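Local coordinates for protein ML032222a iGluR (Mnemiopsis leidyi, PDB 4YKI) that binds glycine in the ligand-binding domain of a ctenophore ionotropic glutamate receptor, where agonist binding probably leads to opening of the ion channel, at residues Ile90-Ser93 and Ala97-Ser100; Ser143-Thr148 and Gln210-Ala215; Val43-Asp48 and Leu233-Glu238; Met37-Val42 and Tyr53-Pro58; Glu16-Met21 and Ala193-Ser198. One frame throughout, in Å; residues are numbered along the deposited sequence.

Contact 1: residues Ile90-Ser93 and Ala97-Ser100. With GLY (glycine), chain E.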
# COMPACT_ATOMS: atom_id res chain seq x y z
N ILE B 90 10.60 -9.39 6.29
CA ILE B 90 10.94 -9.82 4.94
C ILE B 90 9.95 -9.11 4.02
O ILE B 90 9.09 -8.35 4.49
CB ILE B 90 10.86 -11.38 4.84
CG1 ILE B 90 11.59 -11.97 3.63
CG2 ILE B 90 9.39 -11.84 4.91
CD1 ILE B 90 13.01 -11.46 3.39
N ASP B 91 10.07 -9.32 2.71
CA ASP B 91 8.99 -8.95 1.79
C ASP B 91 7.86 -9.96 1.94
O ASP B 91 7.74 -10.90 1.16
CB ASP B 91 9.50 -8.88 0.36
CG ASP B 91 10.13 -10.18 -0.14
OD1 ASP B 91 10.97 -10.78 0.57
OD2 ASP B 91 9.79 -10.57 -1.31
N LEU B 92 7.02 -9.75 2.95
CA LEU B 92 5.94 -10.69 3.23
C LEU B 92 4.67 -10.21 2.52
O LEU B 92 4.09 -9.18 2.88
CB LEU B 92 5.67 -10.88 4.73
CG LEU B 92 4.75 -12.06 5.07
CD1 LEU B 92 5.40 -13.40 4.75
CD2 LEU B 92 4.35 -11.99 6.52
N SER B 93 4.22 -10.98 1.54
CA SER B 93 3.06 -10.58 0.75
C SER B 93 1.78 -10.71 1.54
O SER B 93 1.59 -11.65 2.32
CB SER B 93 2.97 -11.45 -0.48
OG SER B 93 4.18 -11.35 -1.20
N ALA B 97 -5.53 -15.65 3.23
CA ALA B 97 -5.26 -16.86 3.98
C ALA B 97 -4.38 -16.52 5.20
O ALA B 97 -4.69 -16.88 6.32
CB ALA B 97 -4.59 -17.94 3.10
N ARG B 98 -3.28 -15.79 4.97
CA ARG B 98 -2.39 -15.39 6.04
C ARG B 98 -3.12 -14.49 7.06
O ARG B 98 -2.94 -14.64 8.25
CB ARG B 98 -1.14 -14.68 5.47
CG ARG B 98 -0.16 -15.65 4.85
CD ARG B 98 0.91 -14.94 4.05
NE ARG B 98 1.87 -15.89 3.52
CZ ARG B 98 2.85 -15.56 2.71
NH1 ARG B 98 3.04 -14.31 2.31
NH2 ARG B 98 3.70 -16.49 2.31
N LYS B 99 -3.93 -13.56 6.56
CA LYS B 99 -4.68 -12.62 7.39
C LYS B 99 -5.64 -13.34 8.33
O LYS B 99 -5.99 -12.81 9.37
CB LYS B 99 -5.41 -11.61 6.50
CG LYS B 99 -6.12 -10.46 7.23
CD LYS B 99 -5.16 -9.56 8.00
CE LYS B 99 -5.85 -8.34 8.61
NZ LYS B 99 -6.77 -8.71 9.73
N SER B 100 -6.08 -14.55 7.98
CA SER B 100 -6.95 -15.31 8.88
C SER B 100 -6.21 -15.83 10.12
O SER B 100 -6.85 -16.18 11.11
CB SER B 100 -7.63 -16.46 8.13
OG SER B 100 -6.73 -17.54 7.95
N GLY E . 7.23 -12.74 -0.99
CA GLY E . 6.84 -14.17 -0.94
C GLY E . 5.78 -14.47 0.09
O GLY E . 5.33 -15.64 0.12
OXT GLY E . 5.40 -13.58 0.87

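Contact 2: residues Ser143-Thr148 and Gln210-Ala215. With MG (magnesium ion), chain D; GLY (glycine), chain E.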
# COMPACT_ATOMS: atom_id res chain seq x y z
N SER B 143 4.33 -23.34 -1.11
CA SER B 143 4.17 -22.66 0.18
C SER B 143 4.70 -21.23 0.17
O SER B 143 5.39 -20.78 1.08
CB SER B 143 4.82 -23.48 1.29
OG SER B 143 4.16 -24.73 1.43
N ARG B 144 4.32 -20.50 -0.87
CA ARG B 144 4.70 -19.11 -1.06
C ARG B 144 3.45 -18.40 -1.61
O ARG B 144 2.54 -19.06 -2.13
CB ARG B 144 5.89 -19.05 -2.03
CG ARG B 144 6.53 -17.70 -2.29
CD ARG B 144 7.54 -17.81 -3.42
NE ARG B 144 8.00 -16.52 -3.95
CZ ARG B 144 8.95 -15.76 -3.41
NH1 ARG B 144 9.54 -16.10 -2.28
NH2 ARG B 144 9.28 -14.62 -4.01
N HIS B 145 3.43 -17.08 -1.53
CA HIS B 145 2.25 -16.28 -1.85
C HIS B 145 1.66 -16.50 -3.25
O HIS B 145 0.46 -16.63 -3.35
CB HIS B 145 2.59 -14.83 -1.56
CG HIS B 145 1.63 -13.84 -2.09
ND1 HIS B 145 0.43 -13.55 -1.47
CD2 HIS B 145 1.72 -13.04 -3.18
CE1 HIS B 145 -0.17 -12.59 -2.16
NE2 HIS B 145 0.59 -12.27 -3.20
N PRO B 146 2.46 -16.50 -4.33
CA PRO B 146 1.82 -16.67 -5.64
C PRO B 146 1.00 -17.96 -5.72
O PRO B 146 -0.13 -17.94 -6.20
CB PRO B 146 3.01 -16.65 -6.61
CG PRO B 146 4.04 -15.79 -5.91
CD PRO B 146 3.90 -16.20 -4.46
N GLU B 147 1.54 -19.08 -5.24
CA GLU B 147 0.80 -20.34 -5.18
C GLU B 147 -0.53 -20.16 -4.44
O GLU B 147 -1.57 -20.61 -4.90
CB GLU B 147 1.64 -21.40 -4.49
CG GLU B 147 0.97 -22.76 -4.44
CD GLU B 147 1.68 -23.75 -3.55
OE1 GLU B 147 1.83 -23.45 -2.35
OE2 GLU B 147 2.08 -24.83 -4.05
N THR B 148 -0.48 -19.50 -3.29
CA THR B 148 -1.70 -19.29 -2.52
C THR B 148 -2.73 -18.47 -3.30
O THR B 148 -3.92 -18.82 -3.34
CB THR B 148 -1.37 -18.61 -1.19
OG1 THR B 148 -0.70 -19.55 -0.34
CG2 THR B 148 -2.63 -18.16 -0.48
N GLN B 210 -3.23 -9.25 -10.19
CA GLN B 210 -3.40 -9.24 -8.73
C GLN B 210 -2.70 -8.02 -8.13
O GLN B 210 -1.67 -7.55 -8.62
CB GLN B 210 -2.89 -10.51 -8.03
CG GLN B 210 -3.60 -11.80 -8.34
CD GLN B 210 -4.99 -11.90 -7.72
OE1 GLN B 210 -5.28 -11.35 -6.64
NE2 GLN B 210 -5.87 -12.60 -8.41
N SER B 211 -3.29 -7.51 -7.07
CA SER B 211 -2.77 -6.37 -6.35
C SER B 211 -2.59 -6.73 -4.90
O SER B 211 -3.56 -7.15 -4.26
CB SER B 211 -3.79 -5.25 -6.45
OG SER B 211 -3.45 -4.15 -5.64
N PHE B 212 -1.39 -6.54 -4.37
CA PHE B 212 -1.10 -6.82 -2.97
C PHE B 212 0.07 -5.95 -2.50
O PHE B 212 0.56 -5.11 -3.25
CB PHE B 212 -0.87 -8.33 -2.75
CG PHE B 212 0.27 -8.90 -3.53
CD1 PHE B 212 0.09 -9.36 -4.80
CD2 PHE B 212 1.54 -8.97 -2.97
CE1 PHE B 212 1.13 -9.87 -5.53
CE2 PHE B 212 2.60 -9.47 -3.70
CZ PHE B 212 2.38 -9.92 -4.99
N GLU B 213 0.45 -6.13 -1.25
CA GLU B 213 1.51 -5.36 -0.61
C GLU B 213 2.57 -6.29 -0.07
O GLU B 213 2.30 -7.45 0.25
CB GLU B 213 0.96 -4.65 0.62
CG GLU B 213 -0.04 -3.58 0.35
CD GLU B 213 0.59 -2.29 -0.14
OE1 GLU B 213 1.84 -2.17 -0.18
OE2 GLU B 213 -0.20 -1.36 -0.44
N TYR B 214 3.77 -5.75 0.10
CA TYR B 214 4.73 -6.27 1.04
C TYR B 214 4.61 -5.52 2.37
O TYR B 214 4.48 -4.30 2.41
CB TYR B 214 6.17 -6.11 0.52
CG TYR B 214 6.51 -6.95 -0.68
CD1 TYR B 214 5.99 -8.23 -0.84
CD2 TYR B 214 7.37 -6.47 -1.65
CE1 TYR B 214 6.33 -9.01 -1.96
CE2 TYR B 214 7.73 -7.24 -2.73
CZ TYR B 214 7.21 -8.50 -2.90
OH TYR B 214 7.59 -9.20 -4.00
N ALA B 215 4.61 -6.28 3.46
CA ALA B 215 4.53 -5.75 4.79
C ALA B 215 5.32 -6.69 5.69
O ALA B 215 5.89 -7.69 5.22
CB ALA B 215 3.08 -5.66 5.23
MG MG D . 0.19 0.43 -1.40
N GLY E . 7.23 -12.74 -0.99
CA GLY E . 6.84 -14.17 -0.94
C GLY E . 5.78 -14.47 0.09
O GLY E . 5.33 -15.64 0.12
OXT GLY E . 5.40 -13.58 0.87
O HOH W 1 2.21 0.34 -0.78
O HOH W 2 -1.87 0.47 -1.80

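Contact 3: residues Val43-Asp48 and Leu233-Glu238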
# COMPACT_ATOMS: atom_id res chain seq x y z
N VAL B 43 17.43 -2.36 11.24
CA VAL B 43 18.47 -1.66 11.97
C VAL B 43 17.95 -0.30 12.45
O VAL B 43 18.13 0.08 13.61
CB VAL B 43 19.75 -1.48 11.12
CG1 VAL B 43 20.70 -0.48 11.75
CG2 VAL B 43 20.46 -2.81 10.94
N LYS B 44 17.32 0.45 11.56
CA LYS B 44 16.78 1.75 11.93
C LYS B 44 15.66 1.65 12.98
O LYS B 44 15.62 2.43 13.91
CB LYS B 44 16.28 2.48 10.68
CG LYS B 44 16.00 3.96 10.86
CD LYS B 44 17.24 4.77 11.27
CE LYS B 44 18.34 4.74 10.20
NZ LYS B 44 19.47 5.70 10.44
N LEU B 45 14.77 0.68 12.83
CA LEU B 45 13.72 0.42 13.82
C LEU B 45 14.35 0.14 15.17
O LEU B 45 13.87 0.64 16.19
CB LEU B 45 12.83 -0.75 13.40
CG LEU B 45 11.85 -0.48 12.27
CD1 LEU B 45 11.23 -1.79 11.80
CD2 LEU B 45 10.77 0.52 12.67
N SER B 46 15.41 -0.67 15.20
CA SER B 46 16.03 -1.04 16.48
C SER B 46 16.68 0.15 17.15
O SER B 46 16.63 0.29 18.37
CB SER B 46 17.05 -2.18 16.28
OG SER B 46 18.27 -1.71 15.73
N GLU B 47 17.28 1.03 16.35
CA GLU B 47 17.89 2.23 16.90
C GLU B 47 16.86 3.20 17.44
O GLU B 47 17.07 3.80 18.50
CB GLU B 47 18.74 2.90 15.84
CG GLU B 47 19.96 2.10 15.54
CD GLU B 47 20.74 2.60 14.37
OE1 GLU B 47 20.27 3.55 13.69
OE2 GLU B 47 21.82 2.03 14.13
N ASP B 48 15.74 3.34 16.74
CA ASP B 48 14.73 4.30 17.12
C ASP B 48 13.82 3.79 18.24
O ASP B 48 13.33 4.58 19.04
CB ASP B 48 13.91 4.70 15.89
CG ASP B 48 14.73 5.48 14.85
OD1 ASP B 48 15.86 5.93 15.16
OD2 ASP B 48 14.25 5.65 13.72
N LEU B 233 5.20 3.83 8.67
CA LEU B 233 4.56 4.96 7.98
C LEU B 233 5.53 6.15 7.88
O LEU B 233 5.66 6.77 6.83
CB LEU B 233 3.27 5.33 8.68
CG LEU B 233 2.51 6.54 8.12
CD1 LEU B 233 2.33 6.55 6.62
CD2 LEU B 233 1.17 6.62 8.83
N LYS B 234 6.23 6.45 8.96
CA LYS B 234 7.20 7.54 8.94
C LYS B 234 8.32 7.27 7.92
O LYS B 234 8.68 8.14 7.16
CB LYS B 234 7.78 7.78 10.34
CG LYS B 234 8.49 9.12 10.50
CD LYS B 234 7.54 10.30 10.29
CE LYS B 234 8.12 11.63 10.74
NZ LYS B 234 7.32 12.78 10.24
N PHE B 235 8.86 6.05 7.90
CA PHE B 235 9.88 5.71 6.91
C PHE B 235 9.36 6.02 5.50
O PHE B 235 10.07 6.57 4.68
CB PHE B 235 10.20 4.20 6.94
CG PHE B 235 11.03 3.71 8.10
CD1 PHE B 235 11.57 4.55 9.05
CD2 PHE B 235 11.30 2.36 8.19
CE1 PHE B 235 12.34 4.05 10.08
CE2 PHE B 235 12.05 1.85 9.22
CZ PHE B 235 12.58 2.69 10.16
N ARG B 236 8.11 5.67 5.23
CA ARG B 236 7.56 5.90 3.90
C ARG B 236 7.44 7.40 3.62
O ARG B 236 7.86 7.88 2.56
CB ARG B 236 6.21 5.22 3.77
CG ARG B 236 5.65 5.19 2.39
CD ARG B 236 4.47 4.24 2.33
NE ARG B 236 3.81 4.30 1.04
CZ ARG B 236 2.86 3.47 0.63
NH1 ARG B 236 2.43 2.49 1.42
NH2 ARG B 236 2.31 3.65 -0.54
N GLU B 237 6.89 8.13 4.58
CA GLU B 237 6.67 9.57 4.45
C GLU B 237 7.97 10.35 4.31
O GLU B 237 8.02 11.36 3.62
CB GLU B 237 5.88 10.05 5.67
CG GLU B 237 5.56 11.54 5.68
CD GLU B 237 4.57 11.92 6.74
OE1 GLU B 237 3.46 11.38 6.76
OE2 GLU B 237 4.90 12.78 7.57
N GLU B 238 9.02 9.90 4.98
CA GLU B 238 10.31 10.57 4.90
C GLU B 238 11.10 10.22 3.66
O GLU B 238 12.13 10.84 3.41
CB GLU B 238 11.13 10.30 6.17
CG GLU B 238 10.52 10.94 7.40
CD GLU B 238 11.24 10.61 8.68
OE1 GLU B 238 11.85 9.54 8.76
OE2 GLU B 238 11.17 11.44 9.62

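Contact 4: residues Met37-Val42 and Tyr53-Pro58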
# COMPACT_ATOMS: atom_id res chain seq x y z
N MET B 37 17.71 -4.45 1.96
CA MET B 37 16.71 -3.42 2.23
C MET B 37 15.98 -3.65 3.54
O MET B 37 15.82 -2.72 4.35
CB MET B 37 15.71 -3.37 1.08
CG MET B 37 14.54 -2.44 1.34
SD MET B 37 13.50 -2.29 -0.10
CE MET B 37 12.28 -1.10 0.44
N VAL B 38 15.51 -4.87 3.77
CA VAL B 38 14.78 -5.14 5.00
C VAL B 38 15.71 -5.04 6.22
O VAL B 38 15.33 -4.51 7.26
CB VAL B 38 14.04 -6.51 4.94
CG1 VAL B 38 13.54 -6.94 6.30
CG2 VAL B 38 12.87 -6.39 3.97
N ASN B 39 16.93 -5.54 6.11
CA ASN B 39 17.88 -5.40 7.19
C ASN B 39 18.09 -3.93 7.57
O ASN B 39 18.14 -3.58 8.74
CB ASN B 39 19.21 -6.05 6.87
CG ASN B 39 20.15 -6.01 8.05
OD1 ASN B 39 19.89 -6.59 9.09
ND2 ASN B 39 21.26 -5.30 7.90
N ASP B 40 18.23 -3.07 6.56
CA ASP B 40 18.41 -1.64 6.83
C ASP B 40 17.19 -1.06 7.55
O ASP B 40 17.34 -0.23 8.42
CB ASP B 40 18.66 -0.86 5.52
CG ASP B 40 20.06 -1.04 4.96
OD1 ASP B 40 20.93 -1.60 5.64
OD2 ASP B 40 20.26 -0.56 3.83
N MET B 41 15.99 -1.50 7.19
CA MET B 41 14.78 -1.10 7.90
C MET B 41 14.81 -1.55 9.37
O MET B 41 14.50 -0.77 10.26
CB MET B 41 13.55 -1.68 7.21
CG MET B 41 13.32 -1.12 5.82
SD MET B 41 12.14 -2.01 4.82
CE MET B 41 10.60 -1.75 5.71
N VAL B 42 15.19 -2.80 9.60
CA VAL B 42 15.24 -3.37 10.95
C VAL B 42 16.26 -2.64 11.81
O VAL B 42 16.01 -2.33 12.97
CB VAL B 42 15.53 -4.88 10.92
CG1 VAL B 42 15.86 -5.42 12.30
CG2 VAL B 42 14.36 -5.64 10.33
N TYR B 53 17.76 -7.57 18.64
CA TYR B 53 17.08 -8.56 17.82
C TYR B 53 18.03 -9.63 17.34
O TYR B 53 19.26 -9.51 17.43
CB TYR B 53 16.40 -7.88 16.60
CG TYR B 53 17.37 -7.17 15.69
CD1 TYR B 53 17.78 -5.88 15.97
CD2 TYR B 53 17.92 -7.82 14.60
CE1 TYR B 53 18.70 -5.24 15.18
CE2 TYR B 53 18.85 -7.18 13.79
CZ TYR B 53 19.24 -5.88 14.10
OH TYR B 53 20.16 -5.21 13.35
N GLU B 54 17.43 -10.70 16.84
CA GLU B 54 18.13 -11.73 16.09
C GLU B 54 17.19 -12.21 15.01
O GLU B 54 15.98 -12.04 15.12
CB GLU B 54 18.53 -12.90 16.99
CG GLU B 54 17.33 -13.68 17.54
CD GLU B 54 17.75 -14.74 18.54
OE1 GLU B 54 17.72 -14.42 19.75
OE2 GLU B 54 18.09 -15.86 18.11
N TYR B 55 17.74 -12.85 13.98
CA TYR B 55 16.94 -13.43 12.92
C TYR B 55 16.88 -14.94 13.06
O TYR B 55 17.89 -15.58 13.35
CB TYR B 55 17.55 -13.05 11.57
CG TYR B 55 17.53 -11.58 11.21
CD1 TYR B 55 16.35 -10.95 10.83
CD2 TYR B 55 18.69 -10.83 11.21
CE1 TYR B 55 16.33 -9.62 10.48
CE2 TYR B 55 18.68 -9.49 10.86
CZ TYR B 55 17.50 -8.90 10.48
OH TYR B 55 17.48 -7.58 10.08
N ILE B 56 15.70 -15.50 12.83
CA ILE B 56 15.46 -16.94 12.91
C ILE B 56 14.80 -17.38 11.61
O ILE B 56 13.73 -16.90 11.22
CB ILE B 56 14.55 -17.30 14.11
CG1 ILE B 56 15.23 -16.85 15.41
CG2 ILE B 56 14.18 -18.82 14.12
CD1 ILE B 56 14.55 -17.26 16.69
N GLN B 57 15.46 -18.31 10.93
CA GLN B 57 14.92 -18.87 9.71
C GLN B 57 14.15 -20.14 9.99
O GLN B 57 14.54 -20.94 10.82
CB GLN B 57 16.05 -19.19 8.74
CG GLN B 57 16.98 -18.05 8.45
CD GLN B 57 17.85 -18.33 7.26
OE1 GLN B 57 17.36 -18.52 6.15
NE2 GLN B 57 19.16 -18.38 7.49
N PRO B 58 13.05 -20.38 9.27
CA PRO B 58 12.35 -21.65 9.44
C PRO B 58 13.17 -22.79 8.87
O PRO B 58 13.79 -22.63 7.82
CB PRO B 58 11.06 -21.47 8.63
CG PRO B 58 11.47 -20.53 7.55
CD PRO B 58 12.45 -19.56 8.20
O HOH W 3 21.31 -6.61 11.43

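Contact 5: residues Glu16-Met21 and Ala193-Ser198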
# COMPACT_ATOMS: atom_id res chain seq x y z
N GLU B 16 16.72 -15.49 3.15
CA GLU B 16 17.26 -14.76 2.01
C GLU B 16 16.21 -14.61 0.92
O GLU B 16 15.53 -15.56 0.58
CB GLU B 16 18.49 -15.44 1.43
CG GLU B 16 19.05 -14.78 0.19
CD GLU B 16 20.47 -15.23 -0.06
OE1 GLU B 16 20.66 -16.38 -0.50
OE2 GLU B 16 21.39 -14.49 0.28
N GLU B 17 16.09 -13.39 0.40
CA GLU B 17 15.26 -13.06 -0.76
C GLU B 17 15.78 -11.74 -1.31
O GLU B 17 15.40 -10.66 -0.84
CB GLU B 17 13.78 -12.94 -0.40
CG GLU B 17 12.91 -12.52 -1.59
CD GLU B 17 11.72 -13.41 -1.84
OE1 GLU B 17 11.89 -14.64 -1.89
OE2 GLU B 17 10.60 -12.88 -2.01
N GLN B 18 16.68 -11.80 -2.28
CA GLN B 18 17.35 -10.60 -2.74
C GLN B 18 16.34 -9.75 -3.51
O GLN B 18 15.53 -10.29 -4.26
CB GLN B 18 18.58 -10.96 -3.58
CG GLN B 18 19.57 -11.76 -2.74
CD GLN B 18 20.81 -12.21 -3.46
OE1 GLN B 18 21.08 -11.81 -4.59
NE2 GLN B 18 21.59 -13.07 -2.80
N PRO B 19 16.36 -8.42 -3.34
CA PRO B 19 17.35 -7.59 -2.64
C PRO B 19 16.86 -7.18 -1.24
O PRO B 19 17.45 -6.29 -0.63
CB PRO B 19 17.41 -6.35 -3.53
CG PRO B 19 16.00 -6.17 -3.96
CD PRO B 19 15.45 -7.59 -4.15
N PHE B 20 15.80 -7.81 -0.76
CA PHE B 20 15.25 -7.54 0.55
C PHE B 20 16.15 -8.07 1.67
O PHE B 20 16.40 -7.35 2.64
CB PHE B 20 13.85 -8.13 0.62
CG PHE B 20 12.91 -7.52 -0.38
CD1 PHE B 20 12.47 -6.22 -0.24
CD2 PHE B 20 12.51 -8.23 -1.50
CE1 PHE B 20 11.63 -5.64 -1.17
CE2 PHE B 20 11.67 -7.65 -2.45
CZ PHE B 20 11.23 -6.36 -2.28
N MET B 21 16.64 -9.29 1.52
CA MET B 21 17.58 -9.90 2.47
C MET B 21 18.59 -10.74 1.71
O MET B 21 18.24 -11.47 0.79
CB MET B 21 16.89 -10.79 3.50
CG MET B 21 16.14 -10.04 4.58
SD MET B 21 17.25 -9.00 5.55
CE MET B 21 16.64 -9.36 7.19
N ALA B 193 11.97 -8.54 -11.03
CA ALA B 193 12.64 -7.37 -11.63
C ALA B 193 14.09 -7.31 -11.18
O ALA B 193 15.01 -7.09 -12.00
CB ALA B 193 11.91 -6.09 -11.26
N HIS B 194 14.32 -7.50 -9.90
CA HIS B 194 15.67 -7.43 -9.38
C HIS B 194 16.54 -8.58 -9.85
O HIS B 194 17.68 -8.38 -10.33
CB HIS B 194 15.66 -7.41 -7.86
CG HIS B 194 17.04 -7.44 -7.31
ND1 HIS B 194 17.86 -6.33 -7.32
CD2 HIS B 194 17.79 -8.46 -6.84
CE1 HIS B 194 19.03 -6.65 -6.82
NE2 HIS B 194 19.02 -7.94 -6.52
N ASN B 195 16.03 -9.79 -9.71
CA ASN B 195 16.83 -10.99 -9.88
C ASN B 195 17.07 -11.41 -11.32
O ASN B 195 18.00 -12.15 -11.58
CB ASN B 195 16.23 -12.13 -9.06
CG ASN B 195 16.47 -11.95 -7.58
OD1 ASN B 195 17.60 -12.12 -7.12
ND2 ASN B 195 15.46 -11.57 -6.83
N LEU B 196 16.25 -10.92 -12.25
CA LEU B 196 16.37 -11.33 -13.66
C LEU B 196 16.84 -10.18 -14.54
O LEU B 196 16.73 -10.25 -15.77
CB LEU B 196 15.03 -11.89 -14.14
CG LEU B 196 14.55 -13.13 -13.37
CD1 LEU B 196 13.18 -13.54 -13.83
CD2 LEU B 196 15.51 -14.28 -13.50
N ILE B 197 17.40 -9.14 -13.93
CA ILE B 197 17.81 -7.93 -14.65
C ILE B 197 18.77 -8.18 -15.81
O ILE B 197 18.70 -7.48 -16.82
CB ILE B 197 18.40 -6.87 -13.66
CG1 ILE B 197 18.56 -5.51 -14.36
CG2 ILE B 197 19.71 -7.36 -13.05
CD1 ILE B 197 17.25 -4.88 -14.78
N SER B 198 19.65 -9.17 -15.65
CA SER B 198 20.67 -9.50 -16.65
C SER B 198 20.36 -10.78 -17.44
O SER B 198 21.24 -11.35 -18.11
CB SER B 198 22.04 -9.65 -15.98
OG SER B 198 22.08 -10.81 -15.17
O HOH W 4 21.19 -9.56 -5.86
O HOH W 5 20.19 -11.42 -7.93

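Contact 1: residues Ile90-Ser93 and Ala97-Ser100
Ser93 and Arg98 lie 9.0 Å apart between CA atoms, the first on strand 91-93 and the second on helix 96-99, so a long side chain has to bridge the gap. Arg98 is suited: its chain runs extended from CG to NE (chi2 168°, chi3 178°) and brings the guanidinium to the strand. There Arg98 NH1 donates to Ser93 O at 3.0 Å, with the acceptor close to the guanidinium plane, while Leu92 CD1 sits over one face, 3.5 Å from Arg98 NH1. This is the agonist site of the ionotropic glutamate receptor ligand-binding domain, in which an arginine pairs with the ligand carboxylate. Arg98 NH1 reaches glycine OXT at 2.9 Å and Arg98 NH2 reaches glycine O at 2.9 Å, a two-pronged grip; NH2 also bonds Gly64 O. Ser93 N adds a nearly straight bond (174°) to OXT, and Ser93 OG is bonded to Glu188. At the ligand's other end, Asp91 O, in an inverse gamma turn, accepts from glycine N at 2.9 Å.

Contact 2: residues Ser143-Thr148 and Gln210-Ala215
The glycine pocket of the ligand-binding domain is lined here by the start of helix 145-152 and by strand 202-218, which meet through an edge-to-face pair of His145 and Phe212. The imidazole edge points into the phenyl face: His145 NE2 stands 3.1 Å above the plane of the Phe212 ring, over its centre, and the ring planes are inclined at 58°. With CG anti to the backbone N (chi1 167°), the imidazole is carried across to the strand, while ND1 is hydrogen-bonded to Asn95. The backbone of the same residue serves the ligand, His145 N donating to glycine O at 2.9 Å near the N-terminus of the helix. Arg144, at the N-cap position, lays its guanidinium face over glycine CA and forms salt bridges with Asp187 and Glu17. An alanine in place of Phe212 would probably leave the imidazole edge without its aromatic face, held mainly by the ND1 bond. On the far side of the strand, Glu213 OE2 binds magnesium at 2.1 Å, a site shared with the second subunit. Phe212 itself touches Ser93 of strand 91-93, Glu188 of strand 183-188, and Ala111 and Ile113 of strand 109-118.

Contact 3: residues Val43-Asp48 and Leu233-Glu238
Phe235 supplies one entire side of this helix-helix contact, its ring meeting Lys44 and Leu45 on the other helix. The short helical segments cross at 116° with their axes 12.3 Å apart at closest approach, a wide spacing that a large aromatic side chain can span. Phe235 points from helix 225-238 toward helix 37-49, and the CZ end of its ring enters between two neighbouring side chains. On one flank is the aliphatic part of Lys44, whose CG lies 3.7 Å from Phe235 CZ. On the other is Leu45, whose CD2 comes within 3.8 Å of the same Phe235 CZ.

Lysine suits a partly exposed position of this kind because its methylenes can cover a ring while its amine goes elsewhere; in one of its two conformers, bends at chi2 (62°) and chi3 turn the chain away from the phenyl group. Leucine belongs on the buried side, where it also packs on Phe51 and His231. Phe240 meets the Phe235 ring edge-to-face. Helix 225-238 also reaches the second subunit, Arg236 bonding Glu213 and Ser211 of that subunit, while Phe235 ties it to helix 37-49 of its own chain. An alanine at Phe235 would probably open a gap between the helices and leave Leu45 and the Lys44 methylenes without their main partner across the contact. With no hydrogen bond between the segments, the pairing rests on apolar surface, and the charged groups stay at its margin.

Contact 4: residues Met37-Val42 and Tyr53-Pro58
Val42 of helix 37-49 packs against Tyr53 and Tyr55 of strand 52-56, a helix-on-sheet contact in the periplasmic-binding-protein-like fold of this domain. The local segments run nearly antiparallel, at 152°, with their axes 11.6 Å apart. Lying anti to the backbone N (chi1 168°), Val42 CG1 stands over the centre of the Tyr53 ring, 3.7 Å from its centroid and 9° off the normal, a clear CH-pi contact. Valine fits because its branched CB offers methyl groups close to the helix, and Val42 CB itself comes 3.4 Å from Tyr55 OH. Tyrosine suits the strand in turn, offering an apolar ring to the valine and a hydroxyl to polar partners.

The side chain of Asn39, one helical turn before Val42, crosses that of Tyr55 at about a right angle. Further out, Leu12 of the neighbouring strand 9-13 touches Val42 and both tyrosines, and Trp34 meets the Tyr55 ring. Asn39 OD1 accepts twice: Tyr55 OH donates to it at 2.8 Å, in the carbonyl plane and on a lone pair, and a water bonded to Tyr53 OH donates to the same Asn39 OD1 at 2.7 Å.

Contact 5: residues Glu16-Met21 and Ala193-Ser198
His194 and Asn195, the last two residues of helix 189-195, meet Gln18 and Pro19 in the loop after strand 9-13, a loop with a classic beta bulge, where Phe20 and Met21 lie opposite Glu17 of the glycine pocket. The contact joins parts of the chain more than 170 residues apart, and probably bridges the two lobes of the clamshell. His194 comes first. Its CG is anti to the backbone N (chi1 176°), which sets the imidazole against the proline ring. Pro19 CB stands over the centre of the imidazole, 3.6 Å from the centroid, in a CH-pi contact, and Pro19 CD approaches His194 CG to 3.5 Å. Proline suits this place because its compact ring, reached through a cis peptide bond, presents several CH groups to an aromatic face. At the edge of the imidazole, a water joins His194 NE2 to Gln18 OE1.

Asn195 follows. Its ND2 donates to Gln18 O on the loop and also to Val191 O of its own helix, so one NH2 ties the helix end to the loop. A second water donates to Asn195 OD1. The Asn195 ND2 to Gln18 O bond measures 2.9 Å, and the nitrogen sits above the carbonyl plane, 39° out of it.

In the fold
Contacts 1 and 2 are wholly buried and share the ligand: strands 91-93 and 202-218 are sheet neighbours, and Ser93 packs against His145, Phe212 and Tyr214. Their chemistry is ionic and polar toward the charged ligand, with aromatic packing behind it. Contacts 3 and 4 are partly buried, lie farther from the chain's centre and use successive parts of helix 37-49; contact 3 is apolar, whereas contact 4 adds a hydroxyl-amide bond and a water. Contact 5, also partly buried, is linked to contact 4 by backbone bonds from Met37 and Val38 to Pro19 and Phe20, and to contact 2 by the Glu17-Arg144 salt bridge. Contacts 2 and 3 both touch the second subunit.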